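Local atomic coordinates of ArsR family transcriptional regulator (Staphylococcus aureus, PDB entry 6CDB), a protein that probably binds operator DNA as a zinc-responsive transcriptional repressor of the ArsR family. Residues A[59-71]-A[78-90]. The protein carries 1 engineered substitution. Numbering follows the deposited sequence.
Sequences QLKLLKSLHLVKA and MIYSLDDIHVATM. Engineered in segment 59-71: Leu66 (natural residue Val). With ZN (zinc ion), chain C.
Backbone pairing joins Lys70 to Ser81 in the antiparallel hairpin of strands 69-74 and 77-82. Lys70 N donates to Ser81 O at 2.9 Å, and Ser81 N returns a bond to Lys70 O, making this the hydrogen-bonded pair; Val69-Leu82 and Ala71-Tyr80 are the non-hydrogen-bonded pairs beside it. Just past the strand end, Asp83 N donates a further hydrogen bond to Leu68 O at 3.0 Å.

Side-chain polar contacts gather where Lys70 and Ser81 share a face of the sheet. Lys70 runs extended past Ser81 toward the backbone of Asp83 and bends only at its last torsion (chi4 -51°), which brings NZ to 2.8 Å from Ser81 OG and 3.1 Å from Asp83 O, a hydrogen bond to each. A water donates to both Val69 O and Asp83 OD1, tying the carboxylate to the opposite strand.

Apolar contacts centre on the buried Tyr80 ring, sandwiched between two CH-pi contacts: Leu60 CD1 lies 3.8 Å from the ring centroid over one face, and Ala71 CB lies 3.7 Å from the centroid over the opposite face. Val69 CG2 meets the ring edge at CD2, while Lys64 CE approaches CE2 obliquely. Farther along, Leu68 CD2 touches Val87 CG2 at 4.1 Å, the two side chains crossing at about a right angle.

The hairpin is the wing of the winged helix-turn-helix fold; Tyr80 packs it on helix 53-65, while Leu68, in the connection after that helix and its Schellman motif at His67, meets Val87 near the start of helix 85-99. There Asp84 OD1 and His86 ND1 bind zinc together with His97 and His100 of the second subunit, whose His97 NE2 also hydrogen-bonds His67 O. Helix 26-37 packs against Leu60, Val69 and Val87, helix 10-23 against Leu68, and helix 42-49 against Leu60 and Tyr80.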
# COMPACT_ATOMS: atom_id res chain seq x y z
N GLN A 59 -11.96 7.94 -10.46
CA GLN A 59 -10.96 7.22 -9.68
C GLN A 59 -9.71 6.95 -10.49
O GLN A 59 -8.59 7.01 -9.96
CB GLN A 59 -11.54 5.91 -9.14
CG GLN A 59 -12.86 6.05 -8.42
CD GLN A 59 -12.86 7.15 -7.37
OE1 GLN A 59 -11.88 7.33 -6.64
NE2 GLN A 59 -13.95 7.90 -7.31
N LEU A 60 -9.86 6.68 -11.79
CA LEU A 60 -8.70 6.41 -12.64
C LEU A 60 -7.91 7.68 -12.94
O LEU A 60 -6.69 7.60 -13.12
CB LEU A 60 -9.13 5.75 -13.95
CG LEU A 60 -9.75 4.37 -13.91
CD1 LEU A 60 -10.32 4.00 -15.30
CD2 LEU A 60 -8.74 3.34 -13.49
N LYS A 61 -8.57 8.84 -13.03
CA LYS A 61 -7.80 10.08 -13.11
C LYS A 61 -6.94 10.24 -11.88
O LYS A 61 -5.75 10.58 -11.98
CB LYS A 61 -8.70 11.30 -13.26
CG LYS A 61 -9.75 11.21 -14.34
CD LYS A 61 -9.16 11.37 -15.73
CE LYS A 61 -10.19 10.96 -16.78
NZ LYS A 61 -11.44 11.79 -16.65
N LEU A 62 -7.51 9.97 -10.70
CA LEU A 62 -6.70 10.09 -9.49
C LEU A 62 -5.55 9.09 -9.49
O LEU A 62 -4.40 9.45 -9.22
CB LEU A 62 -7.56 9.91 -8.24
CG LEU A 62 -6.75 9.76 -6.94
CD1 LEU A 62 -5.74 10.92 -6.72
CD2 LEU A 62 -7.67 9.64 -5.75
N LEU A 63 -5.84 7.82 -9.79
CA LEU A 63 -4.80 6.79 -9.78
C LEU A 63 -3.72 7.08 -10.81
O LEU A 63 -2.53 6.81 -10.58
CB LEU A 63 -5.42 5.41 -10.02
CG LEU A 63 -6.38 4.91 -8.93
CD1 LEU A 63 -7.11 3.64 -9.37
CD2 LEU A 63 -5.63 4.69 -7.60
N LYS A 64 -4.10 7.66 -11.95
CA LYS A 64 -3.11 7.99 -12.98
C LYS A 64 -2.21 9.14 -12.52
O LYS A 64 -0.99 9.10 -12.74
CB LYS A 64 -3.81 8.34 -14.30
CG LYS A 64 -2.84 8.49 -15.47
CD LYS A 64 -3.46 9.25 -16.65
CE LYS A 64 -4.44 8.41 -17.41
NZ LYS A 64 -5.05 9.13 -18.57
N SER A 65 -2.79 10.16 -11.88
CA SER A 65 -1.97 11.28 -11.42
C SER A 65 -0.88 10.83 -10.45
O SER A 65 0.16 11.49 -10.34
CB SER A 65 -2.84 12.35 -10.76
OG SER A 65 -3.22 11.93 -9.47
N LEU A 66 -1.10 9.72 -9.75
CA LEU A 66 -0.12 9.17 -8.82
C LEU A 66 0.72 8.07 -9.45
O LEU A 66 1.44 7.37 -8.73
CB LEU A 66 -0.81 8.65 -7.56
CG LEU A 66 -1.48 9.74 -6.72
CD1 LEU A 66 -2.23 9.10 -5.59
CD2 LEU A 66 -0.45 10.72 -6.20
N HIS A 67 0.63 7.89 -10.77
CA HIS A 67 1.43 6.90 -11.50
C HIS A 67 1.15 5.50 -11.01
O HIS A 67 2.05 4.65 -10.98
CB HIS A 67 2.92 7.21 -11.43
CG HIS A 67 3.27 8.56 -11.96
ND1 HIS A 67 3.24 8.86 -13.31
CD2 HIS A 67 3.63 9.70 -11.33
CE1 HIS A 67 3.57 10.13 -13.48
NE2 HIS A 67 3.81 10.66 -12.30
N LEU A 68 -0.10 5.23 -10.63
CA LEU A 68 -0.51 3.89 -10.24
C LEU A 68 -1.17 3.11 -11.37
O LEU A 68 -1.13 1.88 -11.37
CB LEU A 68 -1.44 3.97 -9.02
CG LEU A 68 -0.74 4.57 -7.79
CD1 LEU A 68 -1.71 4.70 -6.64
CD2 LEU A 68 0.47 3.73 -7.40
N VAL A 69 -1.80 3.80 -12.33
CA VAL A 69 -2.27 3.19 -13.56
C VAL A 69 -1.78 4.05 -14.71
O VAL A 69 -1.41 5.21 -14.54
CB VAL A 69 -3.81 3.07 -13.62
CG1 VAL A 69 -4.33 2.20 -12.49
CG2 VAL A 69 -4.46 4.46 -13.59
N LYS A 70 -1.75 3.45 -15.90
CA LYS A 70 -1.49 4.18 -17.13
C LYS A 70 -2.54 3.78 -18.15
O LYS A 70 -3.28 2.80 -17.95
CB LYS A 70 -0.08 3.91 -17.66
CG LYS A 70 0.12 2.45 -18.06
CD LYS A 70 1.54 2.20 -18.55
CE LYS A 70 1.71 0.76 -19.00
NZ LYS A 70 1.22 -0.18 -17.95
N ALA A 71 -2.61 4.52 -19.25
CA ALA A 71 -3.62 4.26 -20.27
C ALA A 71 -3.03 4.40 -21.67
O ALA A 71 -2.17 5.24 -21.91
CB ALA A 71 -4.82 5.19 -20.11
N MET A 78 -9.91 3.83 -24.40
CA MET A 78 -8.78 3.94 -23.49
C MET A 78 -8.67 2.66 -22.67
O MET A 78 -9.58 2.31 -21.92
CB MET A 78 -8.93 5.15 -22.57
CG MET A 78 -8.55 6.49 -23.19
SD MET A 78 -6.93 6.44 -24.00
CE MET A 78 -7.06 7.89 -25.06
N ILE A 79 -7.54 1.98 -22.80
CA ILE A 79 -7.25 0.76 -22.06
C ILE A 79 -6.33 1.12 -20.91
O ILE A 79 -5.25 1.70 -21.12
CB ILE A 79 -6.63 -0.31 -22.97
CG1 ILE A 79 -7.55 -0.59 -24.15
CG2 ILE A 79 -6.31 -1.57 -22.20
CD1 ILE A 79 -8.99 -0.81 -23.76
N TYR A 80 -6.74 0.79 -19.69
CA TYR A 80 -5.95 1.06 -18.50
C TYR A 80 -5.21 -0.18 -18.04
O TYR A 80 -5.61 -1.31 -18.32
CB TYR A 80 -6.83 1.59 -17.37
CG TYR A 80 -7.23 3.03 -17.61
CD1 TYR A 80 -8.23 3.34 -18.52
CD2 TYR A 80 -6.61 4.08 -16.93
CE1 TYR A 80 -8.59 4.64 -18.76
CE2 TYR A 80 -6.97 5.40 -17.16
CZ TYR A 80 -7.97 5.67 -18.09
OH TYR A 80 -8.36 6.95 -18.36
N SER A 81 -4.11 0.04 -17.32
CA SER A 81 -3.35 -1.05 -16.75
C SER A 81 -2.63 -0.53 -15.51
O SER A 81 -2.48 0.68 -15.33
CB SER A 81 -2.35 -1.60 -17.76
OG SER A 81 -1.52 -0.56 -18.26
N LEU A 82 -2.20 -1.45 -14.65
CA LEU A 82 -1.29 -1.05 -13.59
C LEU A 82 -0.04 -0.45 -14.22
O LEU A 82 0.42 -0.90 -15.27
CB LEU A 82 -0.93 -2.24 -12.70
CG LEU A 82 -2.10 -2.90 -11.95
CD1 LEU A 82 -1.59 -3.86 -10.88
CD2 LEU A 82 -3.05 -1.86 -11.35
N ASP A 83 0.50 0.59 -13.57
CA ASP A 83 1.51 1.42 -14.23
C ASP A 83 2.76 0.61 -14.59
O ASP A 83 3.20 0.65 -15.74
CB ASP A 83 1.88 2.61 -13.34
CG ASP A 83 3.03 3.42 -13.92
OD1 ASP A 83 2.76 4.35 -14.71
OD2 ASP A 83 4.21 3.13 -13.59
N ASP A 84 3.34 -0.11 -13.63
CA ASP A 84 4.50 -0.95 -13.92
C ASP A 84 4.54 -2.10 -12.92
O ASP A 84 3.62 -2.29 -12.13
CB ASP A 84 5.80 -0.12 -13.94
CG ASP A 84 6.19 0.44 -12.56
OD1 ASP A 84 7.04 1.36 -12.51
OD2 ASP A 84 5.67 -0.03 -11.52
N ILE A 85 5.64 -2.85 -12.94
CA ILE A 85 5.74 -4.06 -12.14
C ILE A 85 5.79 -3.76 -10.63
O ILE A 85 5.43 -4.62 -9.81
CB ILE A 85 6.96 -4.88 -12.58
CG1 ILE A 85 6.87 -6.28 -11.98
CG2 ILE A 85 8.26 -4.18 -12.15
CD1 ILE A 85 8.21 -6.93 -11.78
N HIS A 86 6.29 -2.59 -10.23
CA HIS A 86 6.30 -2.28 -8.80
C HIS A 86 4.88 -2.15 -8.26
O HIS A 86 4.60 -2.60 -7.14
CB HIS A 86 7.09 -0.99 -8.54
CG HIS A 86 8.40 -0.95 -9.26
ND1 HIS A 86 8.71 0.01 -10.20
CD2 HIS A 86 9.46 -1.79 -9.21
CE1 HIS A 86 9.92 -0.22 -10.67
NE2 HIS A 86 10.40 -1.31 -10.10
N VAL A 87 3.99 -1.54 -9.03
CA VAL A 87 2.61 -1.39 -8.60
C VAL A 87 1.92 -2.75 -8.53
O VAL A 87 1.28 -3.09 -7.53
CB VAL A 87 1.87 -0.41 -9.52
CG1 VAL A 87 0.41 -0.22 -9.07
CG2 VAL A 87 2.59 0.93 -9.54
N ALA A 88 2.10 -3.57 -9.57
CA ALA A 88 1.53 -4.92 -9.55
C ALA A 88 2.07 -5.72 -8.38
O ALA A 88 1.31 -6.44 -7.70
CB ALA A 88 1.83 -5.65 -10.87
N THR A 89 3.37 -5.61 -8.11
CA THR A 89 3.96 -6.42 -7.05
C THR A 89 3.45 -5.95 -5.69
O THR A 89 2.99 -6.77 -4.88
CB THR A 89 5.48 -6.36 -7.11
OG1 THR A 89 5.94 -6.94 -8.35
CG2 THR A 89 6.08 -7.13 -5.95
N MET A 90 3.51 -4.64 -5.43
CA MET A 90 2.93 -4.08 -4.22
C MET A 90 1.52 -4.61 -3.96
O MET A 90 1.22 -5.13 -2.87
CB MET A 90 2.91 -2.56 -4.34
CG MET A 90 2.31 -1.81 -3.15
SD MET A 90 2.04 -0.08 -3.57
CE MET A 90 3.21 0.08 -4.92
ZN ZN C . 7.70 1.69 -10.77
O HOH W 1 0.98 6.42 -14.77